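Local coordinates for serine--tRNA ligase (Pyrococcus horikoshii, PDB 2DQ0), which catalyses the ATP-dependent attachment of serine to tRNA(Ser), and probably also to tRNA(Sec), as a class II aminoacyl-tRNA synthetase, at residues F302-Q307 and A407-R412; K355-A360 and V371-N376; W380-L385 and R398-L403. One frame throughout, in Å; residues are numbered along the deposited sequence.

Interaction 1 of 3, residues F302-Q307 and A407-R412. With SSA (5'-O-(N-(L-seryl)-sulfamoyl)adenosine), chain G; SO4 (sulfate ion), chain E.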
loop_
_atom_site.group_PDB
_atom_site.type_symbol
_atom_site.label_atom_id
_atom_site.label_comp_id
_atom_site.label_asym_id
_atom_site.label_seq_id
_atom_site.Cartn_x
_atom_site.Cartn_y
_atom_site.Cartn_z
ATOM N N PHE A 302 -1.027 5.205 6.890
ATOM C CA PHE A 302 -1.508 4.777 8.195
ATOM C C PHE A 302 -2.479 3.616 8.041
ATOM O O PHE A 302 -3.045 3.370 6.956
ATOM C CB PHE A 302 -2.201 5.907 8.955
ATOM C CG PHE A 302 -3.414 6.463 8.265
ATOM C CD1 PHE A 302 -3.288 7.431 7.273
ATOM C CD2 PHE A 302 -4.690 6.051 8.637
ATOM C CE1 PHE A 302 -4.418 7.985 6.668
ATOM C CE2 PHE A 302 -5.830 6.603 8.039
ATOM C CZ PHE A 302 -5.693 7.571 7.055
ATOM N N HIS A 303 -2.668 2.904 9.138
ATOM C CA HIS A 303 -3.558 1.758 9.172
ATOM C C HIS A 303 -4.902 2.167 9.759
ATOM O O HIS A 303 -4.957 2.958 10.710
ATOM C CB HIS A 303 -2.914 0.669 10.013
ATOM C CG HIS A 303 -1.662 0.124 9.413
ATOM N ND1 HIS A 303 -0.682 -0.490 10.162
ATOM C CD2 HIS A 303 -1.247 0.063 8.123
ATOM C CE1 HIS A 303 0.284 -0.904 9.359
ATOM N NE2 HIS A 303 -0.033 -0.581 8.117
ATOM N N LYS A 304 -5.984 1.643 9.188
ATOM C CA LYS A 304 -7.319 1.953 9.674
ATOM C C LYS A 304 -8.349 0.835 9.548
ATOM O O LYS A 304 -8.511 0.230 8.499
ATOM C CB LYS A 304 -7.852 3.205 8.979
ATOM C CG LYS A 304 -9.200 3.654 9.501
ATOM C CD LYS A 304 -9.563 5.056 8.996
ATOM C CE LYS A 304 -9.516 5.132 7.465
ATOM N NZ LYS A 304 -10.421 4.131 6.811
ATOM N N VAL A 305 -9.026 0.555 10.652
ATOM C CA VAL A 305 -10.083 -0.440 10.688
ATOM C C VAL A 305 -11.315 0.412 10.391
ATOM O O VAL A 305 -11.600 1.369 11.120
ATOM C CB VAL A 305 -10.193 -1.066 12.084
ATOM C CG1 VAL A 305 -11.407 -1.990 12.167
ATOM C CG2 VAL A 305 -8.924 -1.831 12.392
ATOM N N GLU A 306 -12.038 0.069 9.329
ATOM C CA GLU A 306 -13.189 0.858 8.890
ATOM C C GLU A 306 -14.558 0.186 8.903
ATOM O O GLU A 306 -14.697 -0.970 8.506
ATOM C CB GLU A 306 -12.903 1.350 7.463
ATOM C CG GLU A 306 -14.027 2.118 6.800
ATOM C CD GLU A 306 -13.975 3.585 7.120
ATOM O OE1 GLU A 306 -13.348 3.937 8.136
ATOM O OE2 GLU A 306 -14.565 4.381 6.360
ATOM N N GLN A 307 -15.572 0.938 9.328
ATOM C CA GLN A 307 -16.958 0.456 9.341
ATOM C C GLN A 307 -17.627 0.960 8.068
ATOM O O GLN A 307 -17.527 2.147 7.744
ATOM C CB GLN A 307 -17.768 1.051 10.501
ATOM C CG GLN A 307 -17.366 0.699 11.922
ATOM C CD GLN A 307 -18.202 1.481 12.918
ATOM O OE1 GLN A 307 -17.734 2.445 13.546
ATOM N NE2 GLN A 307 -19.460 1.093 13.045
ATOM N N ALA A 407 -13.355 3.059 12.779
ATOM C CA ALA A 407 -13.531 2.241 13.976
ATOM C C ALA A 407 -12.265 2.732 14.683
ATOM O O ALA A 407 -12.328 3.382 15.709
ATOM C CB ALA A 407 -13.435 0.765 13.670
ATOM N N ILE A 408 -11.109 2.445 14.103
ATOM C CA ILE A 408 -9.848 2.931 14.659
ATOM C C ILE A 408 -8.790 3.185 13.590
ATOM O O ILE A 408 -8.440 2.303 12.804
ATOM C CB ILE A 408 -9.202 1.955 15.646
ATOM C CG1 ILE A 408 -10.007 1.889 16.935
ATOM C CG2 ILE A 408 -7.761 2.410 15.950
ATOM C CD1 ILE A 408 -9.391 0.925 17.990
ATOM N N ALA A 409 -8.285 4.402 13.546
ATOM C CA ALA A 409 -7.217 4.693 12.613
ATOM C C ALA A 409 -6.065 4.638 13.629
ATOM O O ALA A 409 -5.964 5.496 14.504
ATOM C CB ALA A 409 -7.404 6.088 12.015
ATOM N N THR A 410 -5.227 3.608 13.536
ATOM C CA THR A 410 -4.135 3.405 14.503
ATOM C C THR A 410 -3.207 4.592 14.723
ATOM O O THR A 410 -2.814 4.867 15.850
ATOM C CB THR A 410 -3.268 2.171 14.146
ATOM O OG1 THR A 410 -2.529 2.431 12.954
ATOM C CG2 THR A 410 -4.128 0.956 13.916
ATOM N N SER A 411 -2.845 5.282 13.648
ATOM C CA SER A 411 -1.972 6.452 13.733
ATOM C C SER A 411 -2.398 7.356 14.909
ATOM O O SER A 411 -1.686 7.498 15.905
ATOM C CB SER A 411 -2.061 7.246 12.426
ATOM O OG SER A 411 -3.434 7.465 12.081
ATOM N N ARG A 412 -3.577 7.950 14.791
ATOM C CA ARG A 412 -4.059 8.843 15.829
ATOM C C ARG A 412 -4.497 8.188 17.115
ATOM O O ARG A 412 -4.577 8.862 18.139
ATOM C CB ARG A 412 -5.168 9.721 15.279
ATOM C CG ARG A 412 -4.638 10.524 14.107
ATOM C CD ARG A 412 -5.579 11.565 13.668
ATOM N NE ARG A 412 -4.939 12.415 12.692
ATOM C CZ ARG A 412 -5.540 13.416 12.071
ATOM N NH1 ARG A 412 -4.855 14.143 11.195
ATOM N NH2 ARG A 412 -6.820 13.682 12.326
HETATM N N10 SSA G . -13.715 6.646 5.411
HETATM C CA SSA G . -13.836 7.755 6.374
HETATM C CB SSA G . -14.193 7.247 7.745
HETATM O OG SSA G . -13.101 6.570 8.376
HETATM C C9 SSA G . -12.561 8.578 6.512
HETATM O O9 SSA G . -11.519 8.228 5.965
HETATM N N8 SSA G . -12.645 9.701 7.236
HETATM S S1 SSA G . -11.340 10.607 7.481
HETATM O O1S SSA G . -10.928 11.058 6.159
HETATM O O2S SSA G . -11.711 11.576 8.505
HETATM O "O5'" SSA G . -10.279 9.595 8.038
HETATM C "C5'" SSA G . -10.572 8.860 9.210
HETATM C "C4'" SSA G . -9.513 9.030 10.254
HETATM O "O4'" SSA G . -8.244 8.543 9.777
HETATM C "C3'" SSA G . -9.202 10.432 10.738
HETATM O "O3'" SSA G . -10.195 10.856 11.649
HETATM C "C2'" SSA G . -7.890 10.161 11.453
HETATM O "O2'" SSA G . -8.026 9.476 12.674
HETATM C "C1'" SSA G . -7.199 9.255 10.426
HETATM N N9 SSA G . -6.472 9.976 9.384
HETATM C C8 SSA G . -6.959 10.646 8.274
HETATM N N7 SSA G . -6.024 11.191 7.539
HETATM C C5 SSA G . -4.846 10.867 8.204
HETATM C C6 SSA G . -3.482 11.166 7.942
HETATM N N6 SSA G . -3.082 11.881 6.896
HETATM N N1 SSA G . -2.538 10.675 8.804
HETATM C C2 SSA G . -2.950 9.939 9.860
HETATM N N3 SSA G . -4.211 9.599 10.211
HETATM C C4 SSA G . -5.113 10.110 9.341
HETATM S S SO4 E . -7.195 17.606 11.474
HETATM O O1 SO4 E . -7.133 17.016 10.114
HETATM O O2 SO4 E . -7.720 18.989 11.405
HETATM O O3 SO4 E . -5.839 17.639 12.048
HETATM O O4 SO4 E . -8.076 16.792 12.341
HETATM O O HOH W 1 -1.320 3.809 11.160
#
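V305 O is gripped by two backbone N-H groups, A407 N at 2.9 Å and I408 N at 3.2 Å. I408 N lies in the carbonyl plane on a lone pair, whereas A407 N is tilted 18° from it. Two successive residues facing one on the adjacent antiparallel strand form a classic beta bulge, and V305 N answers with a 2.8 Å bond to I408 O. Further along, T410 N reaches H303 O at 2.9 Å as the strand gives way to a helix. This is the class II pairing of a motif 2 strand with the strand and helix of motif 3, and side chains from both help line the pocket for the seryl-adenylate analogue. S411 OG donates to adenine N3 over 2.9 Å. With CG between its backbone N and carbonyl carbon (chi1 61°), F302 sets one ring face against the adenine, CE1 lying 3.3 Å from C5 of the analogue. A leucine here in place of the phenylalanine would probably leave that face of the adenine without its flat partner and the base freer to tilt. The R412 guanidinium covers the opposite side of the base. E306 grips the seryl end with both carboxylate oxygens, OE1 taking the ligand hydroxyl OG at 2.7 Å and OE2 the ligand amine N10 at 2.6 Å. K304, whose NZ also bonds to T252, forms a salt bridge with E306 OE1, its hydrogen bond there being weak.

Interaction 2 of 3, residues K355-A360 and V371-N376. With SSA (5'-O-(N-(L-seryl)-sulfamoyl)adenosine), chain G.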
loop_
_atom_site.group_PDB
_atom_site.type_symbol
_atom_site.label_atom_id
_atom_site.label_comp_id
_atom_site.label_asym_id
_atom_site.label_seq_id
_atom_site.Cartn_x
_atom_site.Cartn_y
_atom_site.Cartn_z
ATOM N N LYS A 355 -22.263 14.580 9.341
ATOM C CA LYS A 355 -21.061 13.929 9.836
ATOM C C LYS A 355 -20.743 14.184 11.304
ATOM O O LYS A 355 -20.857 15.312 11.791
ATOM C CB LYS A 355 -19.877 14.350 8.962
ATOM C CG LYS A 355 -18.521 13.821 9.410
ATOM C CD LYS A 355 -17.582 13.602 8.226
ATOM C CE LYS A 355 -17.216 14.872 7.486
ATOM N NZ LYS A 355 -16.702 14.551 6.107
ATOM N N TYR A 356 -20.358 13.123 12.011
ATOM C CA TYR A 356 -19.966 13.237 13.412
ATOM C C TYR A 356 -18.487 12.887 13.500
ATOM O O TYR A 356 -18.032 11.951 12.853
ATOM C CB TYR A 356 -20.732 12.263 14.298
ATOM C CG TYR A 356 -22.190 12.560 14.488
ATOM C CD1 TYR A 356 -23.135 11.546 14.372
ATOM C CD2 TYR A 356 -22.629 13.832 14.848
ATOM C CE1 TYR A 356 -24.482 11.785 14.616
ATOM C CE2 TYR A 356 -23.985 14.087 15.094
ATOM C CZ TYR A 356 -24.903 13.050 14.977
ATOM O OH TYR A 356 -26.235 13.257 15.239
ATOM N N ASP A 357 -17.740 13.639 14.300
ATOM C CA ASP A 357 -16.321 13.372 14.500
ATOM C C ASP A 357 -16.047 13.108 15.975
ATOM O O ASP A 357 -16.700 13.662 16.862
ATOM C CB ASP A 357 -15.463 14.577 14.089
ATOM C CG ASP A 357 -15.213 14.662 12.592
ATOM O OD1 ASP A 357 -15.919 13.992 11.807
ATOM O OD2 ASP A 357 -14.306 15.428 12.197
ATOM N N ILE A 358 -15.088 12.246 16.246
ATOM C CA ILE A 358 -14.699 12.033 17.617
ATOM C C ILE A 358 -13.349 12.731 17.744
ATOM O O ILE A 358 -12.379 12.325 17.095
ATOM C CB ILE A 358 -14.504 10.564 17.948
ATOM C CG1 ILE A 358 -15.831 9.816 17.786
ATOM C CG2 ILE A 358 -13.951 10.445 19.371
ATOM C CD1 ILE A 358 -15.768 8.340 18.129
ATOM N N GLU A 359 -13.291 13.792 18.547
ATOM C CA GLU A 359 -12.043 14.523 18.758
ATOM C C GLU A 359 -11.577 14.191 20.143
ATOM O O GLU A 359 -12.246 14.523 21.117
ATOM C CB GLU A 359 -12.249 16.030 18.630
ATOM C CG GLU A 359 -12.598 16.495 17.211
ATOM C CD GLU A 359 -13.095 17.938 17.169
ATOM O OE1 GLU A 359 -13.297 18.491 16.066
ATOM O OE2 GLU A 359 -13.296 18.528 18.248
ATOM N N ALA A 360 -10.444 13.501 20.230
ATOM C CA ALA A 360 -9.874 13.103 21.523
ATOM C C ALA A 360 -9.111 14.223 22.132
ATOM O O ALA A 360 -8.508 15.028 21.434
ATOM C CB ALA A 360 -8.940 11.923 21.376
ATOM N N VAL A 371 -10.161 12.110 15.613
ATOM C CA VAL A 371 -9.594 10.794 15.729
ATOM C C VAL A 371 -10.475 9.781 14.960
ATOM O O VAL A 371 -10.044 8.672 14.665
ATOM C CB VAL A 371 -9.423 10.475 17.234
ATOM C CG1 VAL A 371 -10.666 9.755 17.802
ATOM C CG2 VAL A 371 -8.129 9.730 17.443
ATOM N N VAL A 372 -11.710 10.178 14.642
ATOM C CA VAL A 372 -12.631 9.353 13.854
ATOM C C VAL A 372 -13.719 10.197 13.203
ATOM O O VAL A 372 -14.084 11.257 13.695
ATOM C CB VAL A 372 -13.331 8.179 14.666
ATOM C CG1 VAL A 372 -12.978 8.243 16.111
ATOM C CG2 VAL A 372 -14.858 8.227 14.491
ATOM N N SER A 373 -14.231 9.706 12.081
ATOM C CA SER A 373 -15.285 10.373 11.341
ATOM C C SER A 373 -16.350 9.345 10.966
ATOM O O SER A 373 -16.027 8.229 10.532
ATOM C CB SER A 373 -14.703 10.998 10.077
ATOM O OG SER A 373 -15.103 12.348 9.972
ATOM N N ALA A 374 -17.613 9.718 11.152
ATOM C CA ALA A 374 -18.759 8.859 10.813
ATOM C C ALA A 374 -19.687 9.657 9.897
ATOM O O ALA A 374 -20.226 10.684 10.285
ATOM C CB ALA A 374 -19.503 8.437 12.075
ATOM N N SER A 375 -19.884 9.175 8.682
ATOM C CA SER A 375 -20.723 9.881 7.723
ATOM C C SER A 375 -21.929 9.092 7.231
ATOM O O SER A 375 -21.893 7.866 7.108
ATOM C CB SER A 375 -19.891 10.253 6.489
ATOM O OG SER A 375 -18.713 10.950 6.847
ATOM N N ASN A 376 -23.016 9.797 6.965
ATOM C CA ASN A 376 -24.153 9.144 6.368
ATOM C C ASN A 376 -24.078 9.717 4.954
ATOM O O ASN A 376 -24.232 10.928 4.726
ATOM C CB ASN A 376 -25.469 9.533 7.020
ATOM C CG ASN A 376 -26.660 8.858 6.350
ATOM O OD1 ASN A 376 -26.532 8.268 5.264
ATOM N ND2 ASN A 376 -27.821 8.945 6.983
HETATM N N10 SSA G . -13.715 6.646 5.411
HETATM C CA SSA G . -13.836 7.755 6.374
HETATM C CB SSA G . -14.193 7.247 7.745
HETATM O OG SSA G . -13.101 6.570 8.376
HETATM C C9 SSA G . -12.561 8.578 6.512
HETATM O O9 SSA G . -11.519 8.228 5.965
HETATM N N8 SSA G . -12.645 9.701 7.236
HETATM S S1 SSA G . -11.340 10.607 7.481
HETATM O O1S SSA G . -10.928 11.058 6.159
HETATM O O2S SSA G . -11.711 11.576 8.505
HETATM O "O5'" SSA G . -10.279 9.595 8.038
HETATM C "C5'" SSA G . -10.572 8.860 9.210
HETATM C "C4'" SSA G . -9.513 9.030 10.254
HETATM O "O4'" SSA G . -8.244 8.543 9.777
HETATM C "C3'" SSA G . -9.202 10.432 10.738
HETATM O "O3'" SSA G . -10.195 10.856 11.649
HETATM C "C2'" SSA G . -7.890 10.161 11.453
HETATM O "O2'" SSA G . -8.026 9.476 12.674
HETATM C "C1'" SSA G . -7.199 9.255 10.426
HETATM N N9 SSA G . -6.472 9.976 9.384
HETATM C C8 SSA G . -6.959 10.646 8.274
HETATM N N7 SSA G . -6.024 11.191 7.539
HETATM C C5 SSA G . -4.846 10.867 8.204
HETATM C C6 SSA G . -3.482 11.166 7.942
HETATM N N6 SSA G . -3.082 11.881 6.896
HETATM N N1 SSA G . -2.538 10.675 8.804
HETATM C C2 SSA G . -2.950 9.939 9.860
HETATM N N3 SSA G . -4.211 9.599 10.211
HETATM C C4 SSA G . -5.113 10.110 9.341
#
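S373 OG donates a hydrogen bond to D357 OD1 across the strand pair, 2.6 Å long. The hydroxyl arrives from above the carboxylate, 40° out of its plane. D357 is set for this by a first torsion of -81°, which places CG beside the backbone N and opposite the carbonyl carbon. On the same sheet face the aliphatic part of K355 runs over the two serines, CD meeting both S373 OG and S375 OG, before NZ goes on to L348 O. The backbones join through the reciprocal pair Y356 N to A374 O at 3.0 Å and A374 N to Y356 O at 2.8 Å, with CA-H...O contacts at the non-hydrogen-bonded pairs on either side, such as S373 CA to Y356 O. Together, strands 354-362 and 367-376 form a beta hairpin of the class II antiparallel sheet. Its regular ladder is interrupted where V371 and V372 both face I358 in a classic beta bulge: I358 O takes V371 N at 2.7 Å and V372 N only weakly. V371 O, meanwhile, accepts a weak bond from the ribose hydroxyl O2' of the seryl-adenylate analogue, and S373 CB comes near its sulfamoyl oxygen O2S. On the other face I358 packs its branches across both valines, CG2 lying 3.7 Å from V371 CG1, while its CD1 lies against both methyls of V372. Helix 316-333 covers this apolar side, where H320 stacks on the ring of Y356.

Interaction 3 of 3, residues W380-L385 and R398-L403; sequences WQARRL and RYVHTL
T402 OG1 donates to Q381 OE1 at 2.7 Å, the one hydrogen bond between segments 380-385 and 398-403. T402 presents the hydroxyl by holding OG1 between its backbone N and carbonyl carbon (chi1 63°). Q381 reaches it with a chain that is straight beyond CG, and its amide oxygen receives the proton with the donor slightly tilted from the carbonyl plane. The amide's rotation is fixed from both ends, since NE2 donates to S229 O and E254 OE2.

The other half of the contact centres on Y399. R383 lies over one face of its ring with backbone and side chain alike: CA makes a CH-pi contact 4.0 Å from the ring centroid, and CG rests above the rim. A bend at chi3 (-70°) then turns the arginine so that its guanidinium passes over the CD2-CE2 side of the same face, NH2 being 3.4 Å from Y399 CE2. The two planes stand 54° apart, so the groups do not lie flat on each other, and NH1 is engaged in a salt bridge with D379. A382 fits between Y399 and V400, its CB 4.1 Å from Y399 CD1 and 3.8 Å from V400 CG2.

Here a short, weakly bonded helix packs against a strand of the class II antiparallel sheet that runs on toward motif 3. Because E254 also bonds the seryl-adenylate analogue through OE1, Q381 is a second-shell residue behind the serine site, consistent with a role in positioning E254, and T402 holds Q381 in turn.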
loop_
_atom_site.group_PDB
_atom_site.type_symbol
_atom_site.label_atom_id
_atom_site.label_comp_id
_atom_site.label_asym_id
_atom_site.label_seq_id
_atom_site.Cartn_x
_atom_site.Cartn_y
_atom_site.Cartn_z
ATOM N N TRP A 380 -25.601 9.380 -2.296
ATOM C CA TRP A 380 -24.601 10.078 -3.118
ATOM C C TRP A 380 -23.616 9.157 -3.823
ATOM O O TRP A 380 -23.256 9.404 -4.972
ATOM C CB TRP A 380 -23.819 11.069 -2.261
ATOM C CG TRP A 380 -23.116 12.171 -3.037
ATOM C CD1 TRP A 380 -23.662 13.338 -3.456
ATOM C CD2 TRP A 380 -21.745 12.195 -3.465
ATOM N NE1 TRP A 380 -22.731 14.092 -4.119
ATOM C CE2 TRP A 380 -21.543 13.415 -4.141
ATOM C CE3 TRP A 380 -20.672 11.303 -3.343
ATOM C CZ2 TRP A 380 -20.309 13.773 -4.701
ATOM C CZ3 TRP A 380 -19.444 11.656 -3.900
ATOM C CH2 TRP A 380 -19.275 12.885 -4.571
ATOM N N GLN A 381 -23.161 8.114 -3.131
ATOM C CA GLN A 381 -22.216 7.174 -3.718
ATOM C C GLN A 381 -22.987 6.167 -4.543
ATOM O O GLN A 381 -22.584 5.821 -5.665
ATOM C CB GLN A 381 -21.406 6.459 -2.625
ATOM C CG GLN A 381 -20.667 7.418 -1.712
ATOM C CD GLN A 381 -19.767 6.720 -0.733
ATOM O OE1 GLN A 381 -20.201 5.858 0.039
ATOM N NE2 GLN A 381 -18.497 7.094 -0.745
ATOM N N ALA A 382 -24.102 5.706 -3.979
ATOM C CA ALA A 382 -24.966 4.741 -4.649
ATOM C C ALA A 382 -25.344 5.210 -6.042
ATOM O O ALA A 382 -25.314 4.435 -6.993
ATOM C CB ALA A 382 -26.220 4.504 -3.835
ATOM N N ARG A 383 -25.686 6.482 -6.178
ATOM C CA ARG A 383 -26.079 6.984 -7.487
ATOM C C ARG A 383 -24.900 7.007 -8.454
ATOM O O ARG A 383 -25.097 6.929 -9.658
ATOM C CB ARG A 383 -26.695 8.376 -7.346
ATOM C CG ARG A 383 -27.658 8.780 -8.459
ATOM C CD ARG A 383 -28.426 10.054 -8.079
ATOM N NE ARG A 383 -29.400 9.835 -7.003
ATOM C CZ ARG A 383 -30.662 9.450 -7.202
ATOM N NH1 ARG A 383 -31.474 9.278 -6.166
ATOM N NH2 ARG A 383 -31.127 9.239 -8.436
ATOM N N ARG A 384 -23.676 7.093 -7.932
ATOM C CA ARG A 384 -22.488 7.124 -8.787
ATOM C C ARG A 384 -22.044 5.731 -9.161
ATOM O O ARG A 384 -21.737 5.453 -10.307
ATOM C CB ARG A 384 -21.317 7.830 -8.088
ATOM C CG ARG A 384 -21.485 9.329 -7.925
ATOM C CD ARG A 384 -20.749 9.852 -6.685
ATOM N NE ARG A 384 -19.457 10.452 -7.005
ATOM C CZ ARG A 384 -19.297 11.677 -7.491
ATOM N NH1 ARG A 384 -18.074 12.125 -7.757
ATOM N NH2 ARG A 384 -20.352 12.460 -7.696
ATOM N N LEU A 385 -22.008 4.849 -8.177
ATOM C CA LEU A 385 -21.573 3.483 -8.407
ATOM C C LEU A 385 -22.691 2.555 -8.874
ATOM O O LEU A 385 -22.466 1.364 -9.087
ATOM C CB LEU A 385 -20.944 2.944 -7.126
ATOM C CG LEU A 385 -19.747 3.790 -6.701
ATOM C CD1 LEU A 385 -19.247 3.365 -5.315
ATOM C CD2 LEU A 385 -18.668 3.655 -7.772
ATOM N N ARG A 398 -34.362 0.705 -6.287
ATOM C CA ARG A 398 -34.060 2.007 -5.708
ATOM C C ARG A 398 -32.630 2.033 -5.154
ATOM O O ARG A 398 -32.084 0.996 -4.755
ATOM C CB ARG A 398 -35.042 2.325 -4.579
ATOM C CG ARG A 398 -36.496 2.364 -4.988
ATOM C CD ARG A 398 -37.355 2.745 -3.787
ATOM N NE ARG A 398 -37.312 1.741 -2.725
ATOM C CZ ARG A 398 -37.184 2.017 -1.425
ATOM N NH1 ARG A 398 -37.161 1.026 -0.541
ATOM N NH2 ARG A 398 -37.061 3.278 -0.999
ATOM N N TYR A 399 -32.035 3.224 -5.136
ATOM C CA TYR A 399 -30.679 3.397 -4.626
ATOM C C TYR A 399 -30.610 3.126 -3.132
ATOM O O TYR A 399 -31.531 3.413 -2.375
ATOM C CB TYR A 399 -30.165 4.806 -4.943
ATOM C CG TYR A 399 -29.882 4.991 -6.415
ATOM C CD1 TYR A 399 -28.799 4.348 -7.017
ATOM C CD2 TYR A 399 -30.712 5.774 -7.218
ATOM C CE1 TYR A 399 -28.548 4.486 -8.377
ATOM C CE2 TYR A 399 -30.470 5.916 -8.583
ATOM C CZ TYR A 399 -29.382 5.274 -9.150
ATOM O OH TYR A 399 -29.079 5.473 -10.474
ATOM N N VAL A 400 -29.512 2.528 -2.718
ATOM C CA VAL A 400 -29.303 2.199 -1.320
ATOM C C VAL A 400 -28.669 3.415 -0.652
ATOM O O VAL A 400 -28.367 4.434 -1.298
ATOM C CB VAL A 400 -28.322 1.011 -1.213
ATOM C CG1 VAL A 400 -28.743 -0.126 -2.186
ATOM C CG2 VAL A 400 -26.908 1.484 -1.582
ATOM N N HIS A 401 -28.498 3.338 0.652
ATOM C CA HIS A 401 -27.824 4.430 1.336
ATOM C C HIS A 401 -26.515 3.840 1.824
ATOM O O HIS A 401 -26.460 2.669 2.194
ATOM C CB HIS A 401 -28.643 4.970 2.508
ATOM C CG HIS A 401 -29.593 6.059 2.121
ATOM N ND1 HIS A 401 -30.213 6.872 3.049
ATOM C CD2 HIS A 401 -30.006 6.490 0.902
ATOM C CE1 HIS A 401 -30.962 7.759 2.414
ATOM N NE2 HIS A 401 -30.854 7.551 1.113
ATOM N N THR A 402 -25.451 4.622 1.783
ATOM C CA THR A 402 -24.171 4.122 2.255
ATOM C C THR A 402 -23.696 4.961 3.413
ATOM O O THR A 402 -23.959 6.160 3.482
ATOM C CB THR A 402 -23.080 4.144 1.149
ATOM O OG1 THR A 402 -22.831 5.494 0.731
ATOM C CG2 THR A 402 -23.519 3.328 -0.036
ATOM N N LEU A 403 -23.011 4.310 4.339
ATOM C CA LEU A 403 -22.443 5.001 5.477
ATOM C C LEU A 403 -21.047 4.455 5.761
ATOM O O LEU A 403 -20.713 3.333 5.364
ATOM C CB LEU A 403 -23.325 4.834 6.715
ATOM C CG LEU A 403 -24.670 5.557 6.678
ATOM C CD1 LEU A 403 -25.715 4.680 5.992
ATOM C CD2 LEU A 403 -25.093 5.859 8.091
#

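In the fold
All three contacts belong to the class II catalytic core and reach one largely antiparallel sheet, yet their chemistry follows their place in it. Interactions 1 and 2 are buried strand pairings, each broken by a bulge, and both touch the adenylate analogue; they meet where R412 CB packs on V371 CG2. Interaction 1 supplies side chains to the base and the seryl end, whereas interaction 2 offers mainly backbone. Interaction 3, about 24 Å from interaction 1 centre to centre, joins a short helix and the residue before it to a strand through side chains, with a single hydrogen bond and no backbone ladder, and has a partly exposed Arg-Tyr end. Its L403 touches S375 and N376 of interaction 2.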